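PDB 6W1G: 2-oxoadipate dioxygenase/decarboxylase from Pseudomonas putida, which catalyses the iron(II)-dependent, oxygen-consuming decarboxylation and hydroxylation of 2-oxoadipate to D-2-hydroxyglutarate, a step of D-lysine catabolism. Local coordinates for residues S131-E136 with H210-D215; A82-L87 with T111-V116; L162-Q167 with A179-Q184; L302-R307 with D439-Y444; Y31-E36 with P242-P247. One frame throughout, in Å; residues are numbered along the deposited sequence.

How the contacts relate
Five contacts illustrate how one chain varies apolar packing with depth. Contacts 1, 2 and 3 are buried, whereas contacts 4 and 5 are partly open and include exposed residues. Contacts 1 and 2 serve the same sheet, through the neighbouring strands 127-133 and 108-114. Contacts 2 and 3 touch, because Ile165 of contact 3 lies against Arg86 and Leu87 on the helix used by contact 2. Contact 4 meets contact 2 on its other flank, at Arg114 and Val116. No direct hydrogen bond crosses any of the five. Leucine, isoleucine and phenylalanine, with an alanine and a threonine methyl, carry the buried ones, whereas contact 4 adds a proline and contact 5 a lysine with a bridging water.

Contact 1: residues S131-E136 with H210-D215; sequences SLLRLE and HRLIAD
The carbonyl oxygen of His210 takes two weak backbone bonds from the first turn of helix 211-217: Ile213 N lies 2.9 Å from His210 O, and Ala214 N reaches the same atom. Through Ile213 and its neighbour Leu212 this turn faces Leu133 at the end of strand 127-133. The His210 side chain is the N-cap. Its ND1 accepts from Leu212 N at 3.3 Å, with an N-H...N angle of 159°, and the donor lies in the ring plane at the edge of the imidazole. An ND1 that accepts in this way is consistent with a proton on NE2.

Across the contact a single methyl does the work. Leu133 holds CG opposite its backbone N (chi1 -174°), which carries CD1 out to the helix, where it sits 4.0 Å from Ile213 CG1, the two side chains crossing at about a right angle. CD1 also faces Leu212 CD2 as those side chains slide past each other, but the modelled separation is too short to be trusted.

Two residues beyond Ile213, Asp215 OD2 forms a salt bridge with Arg74, which binds 2-oxoadipate and is probably important for substrate specificity, and OD1 is bonded to His223. Leu133 is paired by backbone bonds with Val75 of the neighbouring strand 69-75, Leu212 also leans on Val108 of strand 108-114, and Ile213 reaches back to Leu206 of helix 200-209.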
# COMPACT_ATOMS: atom_id res chain seq x y z
N SER A 131 -6.25 -4.05 8.73
CA SER A 131 -5.84 -4.42 10.09
C SER A 131 -6.97 -5.13 10.80
O SER A 131 -8.14 -4.77 10.63
CB SER A 131 -5.47 -3.16 10.87
OG SER A 131 -4.41 -2.44 10.27
N LEU A 132 -6.59 -6.12 11.60
CA LEU A 132 -7.52 -6.79 12.48
C LEU A 132 -7.19 -6.41 13.92
O LEU A 132 -6.06 -6.60 14.38
CB LEU A 132 -7.39 -8.30 12.28
CG LEU A 132 -8.16 -9.12 13.29
CD1 LEU A 132 -9.67 -8.91 13.26
CD2 LEU A 132 -7.86 -10.61 13.08
N LEU A 133 -8.18 -5.83 14.60
CA LEU A 133 -8.06 -5.49 16.01
C LEU A 133 -7.90 -6.75 16.84
O LEU A 133 -8.58 -7.75 16.62
CB LEU A 133 -9.34 -4.76 16.42
CG LEU A 133 -9.40 -4.17 17.83
CD1 LEU A 133 -8.50 -2.97 17.94
CD2 LEU A 133 -10.86 -3.82 18.17
N ARG A 134 -7.00 -6.70 17.82
CA ARG A 134 -6.78 -7.80 18.76
C ARG A 134 -7.39 -7.40 20.10
O ARG A 134 -7.00 -6.39 20.69
CB ARG A 134 -5.30 -8.12 18.92
CG ARG A 134 -4.63 -8.42 17.58
CD ARG A 134 -3.34 -9.22 17.74
NE ARG A 134 -3.60 -10.58 18.19
CZ ARG A 134 -2.66 -11.46 18.50
NH1 ARG A 134 -1.39 -11.09 18.40
NH2 ARG A 134 -2.96 -12.70 18.89
N LEU A 135 -8.37 -8.17 20.54
CA LEU A 135 -9.02 -7.83 21.81
C LEU A 135 -8.35 -8.43 23.03
O LEU A 135 -8.62 -7.98 24.15
CB LEU A 135 -10.48 -8.26 21.78
CG LEU A 135 -11.34 -7.49 20.79
CD1 LEU A 135 -12.79 -7.93 20.97
CD2 LEU A 135 -11.22 -5.98 20.94
N GLU A 136 -7.49 -9.44 22.87
CA GLU A 136 -6.88 -10.08 24.04
C GLU A 136 -6.01 -9.09 24.80
O GLU A 136 -5.94 -9.12 26.03
CB GLU A 136 -6.03 -11.27 23.64
CG GLU A 136 -6.76 -12.35 22.90
CD GLU A 136 -6.81 -12.10 21.41
OE1 GLU A 136 -6.26 -11.07 20.95
OE2 GLU A 136 -7.40 -12.93 20.69
N HIS A 210 -7.65 2.72 23.91
CA HIS A 210 -6.82 3.04 22.76
C HIS A 210 -7.74 3.69 21.74
O HIS A 210 -8.86 3.21 21.51
CB HIS A 210 -6.19 1.76 22.17
CG HIS A 210 -4.93 2.00 21.41
ND1 HIS A 210 -4.93 2.50 20.13
CD2 HIS A 210 -3.63 1.84 21.75
CE1 HIS A 210 -3.69 2.62 19.70
NE2 HIS A 210 -2.88 2.24 20.68
N ARG A 211 -7.28 4.79 21.13
CA ARG A 211 -8.11 5.46 20.14
C ARG A 211 -8.54 4.50 19.05
O ARG A 211 -9.65 4.61 18.52
CB ARG A 211 -7.37 6.65 19.53
CG ARG A 211 -6.07 6.30 18.84
CD ARG A 211 -4.99 7.36 19.10
NE ARG A 211 -5.33 8.67 18.55
CZ ARG A 211 -4.66 9.31 17.59
NH1 ARG A 211 -5.07 10.50 17.18
NH2 ARG A 211 -3.57 8.78 17.06
N LEU A 212 -7.69 3.53 18.71
CA LEU A 212 -8.01 2.58 17.66
C LEU A 212 -9.16 1.66 18.06
O LEU A 212 -9.98 1.28 17.22
CB LEU A 212 -6.77 1.77 17.31
CG LEU A 212 -6.87 0.96 16.03
CD1 LEU A 212 -5.52 0.83 15.36
CD2 LEU A 212 -7.47 -0.40 16.34
N ILE A 213 -9.27 1.32 19.34
CA ILE A 213 -10.37 0.48 19.77
C ILE A 213 -11.70 1.18 19.55
O ILE A 213 -12.67 0.57 19.08
CB ILE A 213 -10.15 0.04 21.23
CG1 ILE A 213 -8.90 -0.84 21.31
CG2 ILE A 213 -11.37 -0.67 21.78
CD1 ILE A 213 -8.43 -1.11 22.73
N ALA A 214 -11.78 2.48 19.88
CA ALA A 214 -13.02 3.21 19.62
C ALA A 214 -13.30 3.33 18.12
O ALA A 214 -14.45 3.17 17.68
CB ALA A 214 -12.97 4.59 20.26
N ASP A 215 -12.28 3.64 17.32
CA ASP A 215 -12.48 3.78 15.89
C ASP A 215 -13.11 2.53 15.27
O ASP A 215 -13.91 2.64 14.34
CB ASP A 215 -11.16 4.15 15.20
CG ASP A 215 -11.32 4.39 13.71
OD1 ASP A 215 -11.97 5.38 13.33
OD2 ASP A 215 -10.81 3.57 12.92

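Contact 2: residues A82-L87 with T111-V116; sequences ATIARL and TAFRAV
Helix 78-90 and strands 69-75, 94-100, 108-114 and 127-133 follow the beta-alpha-beta-beta-beta order of the vicinal oxygen chelate (glyoxalase-like) fold, and this contact is where the helix lies on its sheet. Phe113 of strand 108-114 supplies the link, with Ala85 and Ile84 on the helix. The ring is set with CG opposite the carbonyl carbon (chi1 -67°), and its CE2 atom comes 3.6 Å from Ala85 CA. The small Ala85 side chain lets the ring come close to the helix backbone, and Ala85 CB is 3.7 Å from Phe113 CE2. Ile84 CG2 touches more loosely, 4.4 Å from Phe113 CE1, and both residues approach the ring obliquely. Phe88 and Pro95 also pack on Phe113. An alanine in place of this phenylalanine is likely to open a gap between helix and strand, leaving Ala85 and Ile84 without their partner in the sheet. By strand alternation Arg114 leaves the opposite side of the sheet, toward helix 440-458; its NE forms a salt bridge with Asp398, which precedes that helix in the chain. Arg114 NH1 donates to the carbonyl of the next residue, Ala115 O, at 2.9 Å, lying in that carbonyl's plane with an N-H...O angle of 140°.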
# COMPACT_ATOMS: atom_id res chain seq x y z
N ALA A 82 -11.99 -12.74 7.25
CA ALA A 82 -12.14 -13.82 6.28
C ALA A 82 -13.08 -13.43 5.16
O ALA A 82 -12.84 -13.75 3.99
CB ALA A 82 -12.63 -15.09 6.98
N THR A 83 -14.17 -12.73 5.50
CA THR A 83 -15.11 -12.36 4.46
C THR A 83 -14.56 -11.26 3.57
O THR A 83 -14.76 -11.26 2.35
CB THR A 83 -16.43 -11.94 5.12
OG1 THR A 83 -16.95 -13.03 5.87
CG2 THR A 83 -17.44 -11.62 4.05
N ILE A 84 -13.83 -10.30 4.18
CA ILE A 84 -13.24 -9.28 3.35
C ILE A 84 -12.19 -9.84 2.40
O ILE A 84 -12.07 -9.35 1.27
CB ILE A 84 -12.78 -8.11 4.20
CG1 ILE A 84 -13.09 -6.87 3.40
CG2 ILE A 84 -11.50 -8.26 4.65
CD1 ILE A 84 -13.11 -5.69 4.24
N ALA A 85 -11.48 -10.91 2.78
CA ALA A 85 -10.60 -11.56 1.82
C ALA A 85 -11.37 -12.07 0.63
O ALA A 85 -10.91 -11.98 -0.52
CB ALA A 85 -9.85 -12.70 2.50
N ARG A 86 -12.56 -12.65 0.86
CA ARG A 86 -13.38 -13.13 -0.25
C ARG A 86 -13.87 -11.98 -1.12
O ARG A 86 -13.95 -12.10 -2.34
CB ARG A 86 -14.58 -13.93 0.28
CG ARG A 86 -14.17 -15.20 0.98
CD ARG A 86 -15.38 -15.84 1.67
NE ARG A 86 -16.41 -16.22 0.71
CZ ARG A 86 -17.70 -16.00 0.85
NH1 ARG A 86 -18.18 -15.38 1.94
NH2 ARG A 86 -18.53 -16.38 -0.12
N LEU A 87 -14.25 -10.86 -0.50
CA LEU A 87 -14.65 -9.67 -1.22
C LEU A 87 -13.53 -9.19 -2.14
O LEU A 87 -13.74 -8.91 -3.33
CB LEU A 87 -15.04 -8.58 -0.20
CG LEU A 87 -15.65 -7.30 -0.73
CD1 LEU A 87 -16.56 -6.65 0.32
CD2 LEU A 87 -14.58 -6.33 -1.17
N THR A 111 -2.48 -7.21 7.01
CA THR A 111 -1.95 -7.63 5.72
C THR A 111 -2.38 -6.59 4.70
O THR A 111 -3.16 -5.70 5.02
CB THR A 111 -2.48 -9.02 5.33
OG1 THR A 111 -1.78 -9.51 4.17
CG2 THR A 111 -3.93 -9.02 5.01
N ALA A 112 -1.87 -6.68 3.48
CA ALA A 112 -2.38 -5.83 2.41
C ALA A 112 -2.94 -6.71 1.29
O ALA A 112 -2.26 -7.62 0.81
CB ALA A 112 -1.34 -4.90 1.84
N PHE A 113 -4.14 -6.40 0.85
CA PHE A 113 -4.74 -7.09 -0.28
C PHE A 113 -4.35 -6.34 -1.56
O PHE A 113 -4.55 -5.12 -1.64
CB PHE A 113 -6.27 -7.17 -0.13
CG PHE A 113 -6.67 -8.04 1.02
CD1 PHE A 113 -6.93 -7.51 2.28
CD2 PHE A 113 -6.86 -9.40 0.84
CE1 PHE A 113 -7.34 -8.33 3.32
CE2 PHE A 113 -7.26 -10.20 1.87
CZ PHE A 113 -7.50 -9.65 3.12
N ARG A 114 -3.81 -7.07 -2.54
CA ARG A 114 -3.35 -6.48 -3.77
C ARG A 114 -3.24 -7.55 -4.83
O ARG A 114 -3.18 -8.75 -4.52
CB ARG A 114 -2.01 -5.74 -3.63
CG ARG A 114 -0.85 -6.63 -3.20
CD ARG A 114 0.43 -5.84 -3.31
NE ARG A 114 1.67 -6.55 -3.02
CZ ARG A 114 2.43 -7.15 -3.95
NH1 ARG A 114 2.03 -7.31 -5.19
NH2 ARG A 114 3.65 -7.56 -3.61
N ALA A 115 -3.18 -7.14 -6.10
CA ALA A 115 -2.80 -8.04 -7.17
C ALA A 115 -1.30 -8.31 -7.05
O ALA A 115 -0.55 -7.61 -6.38
CB ALA A 115 -3.13 -7.41 -8.49
N VAL A 116 -0.87 -9.37 -7.72
CA VAL A 116 0.48 -9.90 -7.50
C VAL A 116 1.38 -9.90 -8.73
O VAL A 116 2.61 -9.98 -8.59
CB VAL A 116 0.44 -11.28 -6.83
CG1 VAL A 116 -0.31 -11.21 -5.48
CG2 VAL A 116 -0.10 -12.33 -7.78

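Contact 3: residues L162-Q167 with A179-Q184; sequences LELIAQ and AETFVQ
The ring of Phe182 presents its edge, not a face, to residues 162-167: Leu164 CB and Ile165 CG1 both sit near the ring plane. Ile165 CG1 is 3.9 Å from Phe182 CE1, the side chains meeting at a slant, and Leu164 CB lies 4.2 Å from Phe182 CD1. With CG turned opposite the backbone N (chi1 171°), the ring swings beside its own carbonyl carbon, and its far end, CZ, touches the carbonyl oxygen of Leu87 on helix 78-90. Val90, Ile12 and Leu174 are further neighbours of the ring. The second flat group, the amide of Gln184, takes no part across the contact and donates to Glu180 OE2 at 3.1 Å; the carboxylate oxygen lies in the amide plane and is met nearly head-on, one turn back along the same helix.

Helices 159-171 and 176-188 form a helical hairpin, joined by a short connection. Their segments run at 135° to each other, roughly antiparallel but splayed, with axes 9.8 Å apart at closest approach.

Leu164 fills the angle between them. Its CD1 is 3.7 Å from Thr181 CG2, the two side chains crossing at about a right angle, and the same methyl packs against the backbone at Phe182 N and rests 4.0 Å from Phe182 CB. Thr181 thus divides its branches: the methyl goes to the leucine, while OG1 hydrogen-bonds to Ala177 O within its own helix. Ile165 also packs on Arg86 and Leu87 of helix 78-90.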
# COMPACT_ATOMS: atom_id res chain seq x y z
N LEU A 162 -22.70 -9.98 -0.32
CA LEU A 162 -22.42 -11.37 0.01
C LEU A 162 -22.94 -12.31 -1.08
O LEU A 162 -22.27 -13.27 -1.44
CB LEU A 162 -23.01 -11.71 1.38
CG LEU A 162 -22.39 -10.95 2.54
CD1 LEU A 162 -23.17 -11.26 3.81
CD2 LEU A 162 -20.91 -11.28 2.71
N GLU A 163 -24.11 -12.00 -1.64
CA GLU A 163 -24.65 -12.81 -2.72
C GLU A 163 -23.72 -12.79 -3.92
O GLU A 163 -23.49 -13.82 -4.56
CB GLU A 163 -26.02 -12.29 -3.13
CG GLU A 163 -27.11 -12.55 -2.13
CD GLU A 163 -28.40 -11.84 -2.43
OE1 GLU A 163 -28.54 -11.07 -3.42
OE2 GLU A 163 -29.32 -12.03 -1.62
N LEU A 164 -23.21 -11.59 -4.28
CA LEU A 164 -22.40 -11.49 -5.49
C LEU A 164 -21.02 -12.09 -5.29
O LEU A 164 -20.47 -12.67 -6.24
CB LEU A 164 -22.32 -10.03 -5.91
CG LEU A 164 -23.61 -9.49 -6.52
CD1 LEU A 164 -23.61 -7.95 -6.58
CD2 LEU A 164 -23.78 -10.06 -7.93
N ILE A 165 -20.47 -12.05 -4.08
CA ILE A 165 -19.23 -12.77 -3.76
C ILE A 165 -19.43 -14.27 -3.97
O ILE A 165 -18.64 -14.96 -4.64
CB ILE A 165 -18.77 -12.48 -2.34
CG1 ILE A 165 -18.37 -11.00 -2.20
CG2 ILE A 165 -17.60 -13.35 -1.95
CD1 ILE A 165 -18.19 -10.55 -0.77
N ALA A 166 -20.53 -14.81 -3.44
CA ALA A 166 -20.82 -16.24 -3.58
C ALA A 166 -21.03 -16.61 -5.04
O ALA A 166 -20.57 -17.67 -5.51
CB ALA A 166 -22.01 -16.62 -2.70
N GLN A 167 -21.76 -15.77 -5.77
CA GLN A 167 -22.01 -15.99 -7.18
C GLN A 167 -20.70 -16.01 -7.97
O GLN A 167 -20.47 -16.90 -8.82
CB GLN A 167 -22.93 -14.92 -7.72
CG GLN A 167 -23.28 -15.10 -9.16
CD GLN A 167 -24.14 -13.97 -9.68
OE1 GLN A 167 -25.07 -13.52 -9.00
NE2 GLN A 167 -23.90 -13.56 -10.89
N ALA A 179 -20.81 -6.90 -12.01
CA ALA A 179 -19.61 -6.28 -11.45
C ALA A 179 -19.90 -4.86 -10.99
O ALA A 179 -19.38 -4.42 -9.95
CB ALA A 179 -18.47 -6.29 -12.45
N GLU A 180 -20.66 -4.09 -11.77
CA GLU A 180 -21.04 -2.74 -11.35
C GLU A 180 -21.87 -2.77 -10.06
O GLU A 180 -21.63 -1.98 -9.14
CB GLU A 180 -21.76 -1.97 -12.44
CG GLU A 180 -21.95 -0.49 -12.02
CD GLU A 180 -20.68 0.10 -11.35
OE1 GLU A 180 -19.62 0.10 -12.01
OE2 GLU A 180 -20.73 0.52 -10.16
N THR A 181 -22.82 -3.70 -9.96
CA THR A 181 -23.59 -3.83 -8.74
C THR A 181 -22.68 -4.19 -7.58
O THR A 181 -22.79 -3.65 -6.47
CB THR A 181 -24.70 -4.86 -8.91
OG1 THR A 181 -25.52 -4.48 -10.02
CG2 THR A 181 -25.54 -5.00 -7.64
N PHE A 182 -21.77 -5.13 -7.82
CA PHE A 182 -20.80 -5.53 -6.80
C PHE A 182 -20.00 -4.33 -6.27
O PHE A 182 -19.80 -4.19 -5.06
CB PHE A 182 -19.86 -6.63 -7.34
CG PHE A 182 -18.72 -6.93 -6.42
CD1 PHE A 182 -18.87 -7.73 -5.31
CD2 PHE A 182 -17.50 -6.29 -6.62
CE1 PHE A 182 -17.77 -7.91 -4.46
CE2 PHE A 182 -16.44 -6.51 -5.80
CZ PHE A 182 -16.59 -7.30 -4.72
N VAL A 183 -19.49 -3.48 -7.18
CA VAL A 183 -18.69 -2.35 -6.74
C VAL A 183 -19.51 -1.45 -5.84
O VAL A 183 -19.05 -1.02 -4.79
CB VAL A 183 -18.11 -1.61 -7.96
CG1 VAL A 183 -17.59 -0.25 -7.55
CG2 VAL A 183 -17.00 -2.46 -8.59
N GLN A 184 -20.75 -1.19 -6.24
CA GLN A 184 -21.57 -0.30 -5.43
C GLN A 184 -21.90 -0.90 -4.08
O GLN A 184 -21.92 -0.19 -3.05
CB GLN A 184 -22.81 0.07 -6.21
CG GLN A 184 -22.49 1.05 -7.38
CD GLN A 184 -21.62 2.33 -7.05
OE1 GLN A 184 -21.86 3.06 -6.07
NE2 GLN A 184 -20.60 2.57 -7.88

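Contact 4: residues L302-R307 with D439-Y444; sequences LTPKGR and DELALY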
# COMPACT_ATOMS: atom_id res chain seq x y z
N LEU A 302 12.99 -4.17 -2.35
CA LEU A 302 14.27 -4.68 -1.85
C LEU A 302 14.26 -6.18 -1.69
O LEU A 302 13.25 -6.79 -1.32
CB LEU A 302 14.62 -4.03 -0.52
CG LEU A 302 14.77 -2.53 -0.53
CD1 LEU A 302 15.22 -2.00 0.80
CD2 LEU A 302 15.74 -2.12 -1.67
N THR A 303 15.41 -6.79 -1.97
CA THR A 303 15.63 -8.20 -1.70
C THR A 303 15.78 -8.39 -0.17
O THR A 303 15.92 -7.44 0.57
CB THR A 303 16.94 -8.62 -2.39
OG1 THR A 303 17.96 -7.86 -1.78
CG2 THR A 303 16.86 -8.37 -3.88
N PRO A 304 15.86 -9.63 0.29
CA PRO A 304 16.20 -9.87 1.71
C PRO A 304 17.46 -9.16 2.14
O PRO A 304 17.52 -8.55 3.21
CB PRO A 304 16.29 -11.41 1.80
CG PRO A 304 15.32 -11.88 0.75
CD PRO A 304 15.46 -10.86 -0.40
N LYS A 305 18.48 -9.19 1.28
CA LYS A 305 19.72 -8.50 1.59
C LYS A 305 19.52 -7.00 1.71
O LYS A 305 20.07 -6.37 2.62
CB LYS A 305 20.78 -8.84 0.54
CG LYS A 305 22.12 -8.16 0.79
CD LYS A 305 23.07 -8.47 -0.36
CE LYS A 305 24.40 -7.78 -0.20
NZ LYS A 305 25.32 -8.13 -1.32
N GLY A 306 18.80 -6.39 0.76
CA GLY A 306 18.53 -4.96 0.83
C GLY A 306 17.71 -4.60 2.05
O GLY A 306 17.92 -3.54 2.64
N ARG A 307 16.74 -5.47 2.40
CA ARG A 307 15.92 -5.22 3.59
C ARG A 307 16.77 -5.24 4.85
O ARG A 307 16.55 -4.43 5.75
CB ARG A 307 14.78 -6.23 3.67
CG ARG A 307 13.49 -5.80 2.95
CD ARG A 307 12.81 -4.61 3.70
NE ARG A 307 12.69 -4.98 5.12
CZ ARG A 307 11.75 -5.78 5.63
NH1 ARG A 307 10.80 -6.27 4.85
NH2 ARG A 307 11.75 -6.08 6.92
N ASP A 439 4.13 -14.26 0.29
CA ASP A 439 5.45 -13.68 0.56
C ASP A 439 5.77 -12.71 -0.57
O ASP A 439 6.03 -13.12 -1.72
CB ASP A 439 6.47 -14.81 0.60
CG ASP A 439 7.91 -14.34 0.74
OD1 ASP A 439 8.20 -13.13 0.81
OD2 ASP A 439 8.78 -15.24 0.79
N GLU A 440 5.77 -11.42 -0.24
CA GLU A 440 6.01 -10.39 -1.25
C GLU A 440 7.36 -10.55 -1.92
O GLU A 440 7.49 -10.24 -3.10
CB GLU A 440 5.84 -8.99 -0.69
CG GLU A 440 6.80 -8.53 0.40
CD GLU A 440 6.42 -8.97 1.80
OE1 GLU A 440 5.60 -9.90 1.94
OE2 GLU A 440 6.93 -8.38 2.77
N LEU A 441 8.39 -10.95 -1.16
CA LEU A 441 9.72 -11.09 -1.78
C LEU A 441 9.73 -12.18 -2.86
O LEU A 441 10.39 -12.03 -3.89
CB LEU A 441 10.77 -11.33 -0.71
CG LEU A 441 10.73 -10.26 0.39
CD1 LEU A 441 11.84 -10.45 1.40
CD2 LEU A 441 10.76 -8.81 -0.12
N ALA A 442 9.03 -13.29 -2.62
CA ALA A 442 8.90 -14.32 -3.65
C ALA A 442 8.17 -13.79 -4.87
O ALA A 442 8.56 -14.09 -6.01
CB ALA A 442 8.19 -15.55 -3.07
N LEU A 443 7.15 -12.96 -4.65
CA LEU A 443 6.41 -12.38 -5.77
C LEU A 443 7.31 -11.44 -6.57
O LEU A 443 7.25 -11.42 -7.81
CB LEU A 443 5.19 -11.62 -5.24
CG LEU A 443 4.10 -12.49 -4.62
CD1 LEU A 443 3.04 -11.59 -4.01
CD2 LEU A 443 3.52 -13.40 -5.64
N TYR A 444 8.14 -10.64 -5.91
CA TYR A 444 9.04 -9.75 -6.62
C TYR A 444 10.07 -10.54 -7.42
O TYR A 444 10.38 -10.20 -8.57
CB TYR A 444 9.74 -8.79 -5.66
CG TYR A 444 8.84 -7.79 -4.98
CD1 TYR A 444 7.88 -7.09 -5.68
CD2 TYR A 444 8.98 -7.54 -3.64
CE1 TYR A 444 7.04 -6.18 -5.04
CE2 TYR A 444 8.15 -6.60 -3.01
CZ TYR A 444 7.18 -5.96 -3.72
OH TYR A 444 6.36 -5.00 -3.14
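Leu441 lies over the ring of Pro304, the two side chains sliding past one another in opposite directions, with Leu441 CD1 3.8 Å from Pro304 CG and also close to Pro304 CD. The second branch goes elsewhere: Leu441 CD2 packs at 3.4 Å against the carbonyl oxygen of Leu302, a van der Waals touch on the backbone just ahead of the helix. CG stands opposite the carbonyl carbon (chi1 -53°), an arrangement that lets the fork straddle proline and carbonyl at once.

Both segments are helix starts, each with its own N-cap. Thr303 OG1 accepts from Gly306 N at 3.1 Å in a nearly straight bond, 170° at the hydrogen, and the same hydroxyl is hydrogen-bonded to Gly355 O. The cap of the other helix is weaker, for Asp439 OD1 takes Leu441 N at 2.9 Å but with an angle of only 128°. Glycine suits position 306, since a CB there would crowd Leu302 CB. Toward one flank Arg307 NH1 and Glu440 OE2 stay 4.9 Å apart; their charges may attract, but the groups do not touch.

Helix 304-321, which follows strand 288-298, thus abuts the beginning of helix 440-458. Pro304 packs on Tyr358 and Arg307 on Pro401, while Glu440, Leu443 and Tyr444 rest against Arg114 of strand 108-114, and Glu440 and Leu443 also touch Val96 of strand 94-100.

Contact 5: residues Y31-E36 with P242-P247; sequences YGTLLE and PAKGIP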
# COMPACT_ATOMS: atom_id res chain seq x y z
N TYR A 31 -8.89 15.78 0.52
CA TYR A 31 -8.32 14.74 -0.33
C TYR A 31 -8.37 15.15 -1.79
O TYR A 31 -7.42 14.93 -2.54
CB TYR A 31 -9.04 13.42 -0.09
CG TYR A 31 -8.74 12.36 -1.09
CD1 TYR A 31 -7.58 11.61 -1.03
CD2 TYR A 31 -9.64 12.07 -2.09
CE1 TYR A 31 -7.36 10.58 -1.94
CE2 TYR A 31 -9.44 11.08 -3.00
CZ TYR A 31 -8.29 10.31 -2.92
OH TYR A 31 -8.04 9.31 -3.84
N GLY A 32 -9.46 15.78 -2.24
CA GLY A 32 -9.47 16.34 -3.57
C GLY A 32 -8.40 17.40 -3.80
O GLY A 32 -7.77 17.44 -4.86
N THR A 33 -8.20 18.28 -2.80
CA THR A 33 -7.11 19.24 -2.87
C THR A 33 -5.77 18.53 -3.02
O THR A 33 -4.94 18.94 -3.84
CB THR A 33 -7.16 20.08 -1.61
OG1 THR A 33 -8.47 20.64 -1.49
CG2 THR A 33 -6.13 21.18 -1.67
N LEU A 34 -5.54 17.50 -2.22
CA LEU A 34 -4.31 16.74 -2.35
C LEU A 34 -4.14 16.15 -3.75
O LEU A 34 -3.05 16.19 -4.33
CB LEU A 34 -4.27 15.62 -1.31
CG LEU A 34 -3.03 14.73 -1.37
CD1 LEU A 34 -1.78 15.48 -1.02
CD2 LEU A 34 -3.23 13.55 -0.45
N LEU A 35 -5.20 15.58 -4.30
CA LEU A 35 -5.09 15.01 -5.64
C LEU A 35 -4.67 16.03 -6.68
O LEU A 35 -3.90 15.72 -7.60
CB LEU A 35 -6.38 14.35 -6.09
CG LEU A 35 -6.83 13.11 -5.34
CD1 LEU A 35 -8.07 12.58 -6.04
CD2 LEU A 35 -5.80 12.10 -5.22
N GLU A 36 -5.18 17.27 -6.57
CA GLU A 36 -4.77 18.30 -7.52
C GLU A 36 -3.29 18.61 -7.38
O GLU A 36 -2.58 18.77 -8.38
CB GLU A 36 -5.62 19.55 -7.28
CG GLU A 36 -7.08 19.37 -7.67
CD GLU A 36 -7.97 20.57 -7.36
OE1 GLU A 36 -7.58 21.42 -6.53
OE2 GLU A 36 -9.07 20.64 -7.94
N PRO A 242 1.54 23.01 3.01
CA PRO A 242 1.12 24.12 3.89
C PRO A 242 0.24 25.14 3.17
O PRO A 242 -0.78 25.58 3.71
CB PRO A 242 2.44 24.75 4.36
CG PRO A 242 3.46 23.74 4.13
CD PRO A 242 3.01 22.89 2.96
N ALA A 243 0.64 25.56 1.97
CA ALA A 243 -0.20 26.45 1.17
C ALA A 243 -1.64 26.01 1.09
O ALA A 243 -2.54 26.84 0.89
CB ALA A 243 0.29 26.45 -0.27
N LYS A 244 -1.90 24.72 1.16
CA LYS A 244 -3.24 24.22 0.91
C LYS A 244 -3.99 23.82 2.18
O LYS A 244 -5.07 23.26 2.09
CB LYS A 244 -3.18 23.04 -0.08
CG LYS A 244 -2.66 23.39 -1.48
CD LYS A 244 -3.56 24.38 -2.18
CE LYS A 244 -2.96 24.84 -3.50
NZ LYS A 244 -3.74 24.35 -4.66
N GLY A 245 -3.43 24.12 3.36
CA GLY A 245 -4.13 23.81 4.60
C GLY A 245 -4.02 22.39 5.10
O GLY A 245 -4.85 21.96 5.91
N ILE A 246 -3.03 21.62 4.62
CA ILE A 246 -2.83 20.25 5.07
C ILE A 246 -1.37 20.11 5.51
O ILE A 246 -0.60 19.33 4.89
CB ILE A 246 -3.27 19.24 4.00
CG1 ILE A 246 -2.83 19.69 2.60
CG2 ILE A 246 -4.80 19.09 4.06
CD1 ILE A 246 -3.05 18.63 1.51
N PRO A 247 -0.90 20.94 6.47
CA PRO A 247 0.52 20.86 6.83
C PRO A 247 0.83 19.46 7.28
O PRO A 247 0.17 18.94 8.21
CB PRO A 247 0.66 21.85 7.99
CG PRO A 247 -0.68 22.01 8.52
CD PRO A 247 -1.63 21.86 7.34
O HOH W 1 -4.41 21.65 -4.64
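Thr33 meets Lys244 through its methyl: Thr33 CG2 is 3.8 Å from Lys244 CB, and CG and CD of the lysine curl round the same methyl. Deeper in, Leu34 CD1 touches Ile246 CD1 at 4.2 Å, a second, looser apolar pair. The lysine chain, bent at its second and fourth torsions (chi2 -63°, chi4 113°), carries NZ back toward the helix. There one water joins the segments, accepting from Lys244 NZ at 2.8 Å and donating to Thr33 O at 2.9 Å. Glu36 OE1 lies 5.2 Å from the amine without touching it, so the opposite charges may attract only at a distance.

Between the lysine and the isoleucine sits Gly245, whose positive phi of 82° would jam a side chain against the preceding carbonyl oxygen; this turn lets the loop send both neighbours toward helix 29-48. Behind them Phe269 of strand 264-275 packs on both Leu34 and Ile246, and Pro229 of strand 226-229 on Leu34. The Leu34 side chain is about 7 Å from that of Glu294, so the Leu34 end of the contact lies near the metal site of His70, His226 and Glu294, a two-histidine, one-carboxylate arrangement which holds nickel in this crystal and iron in the working enzyme.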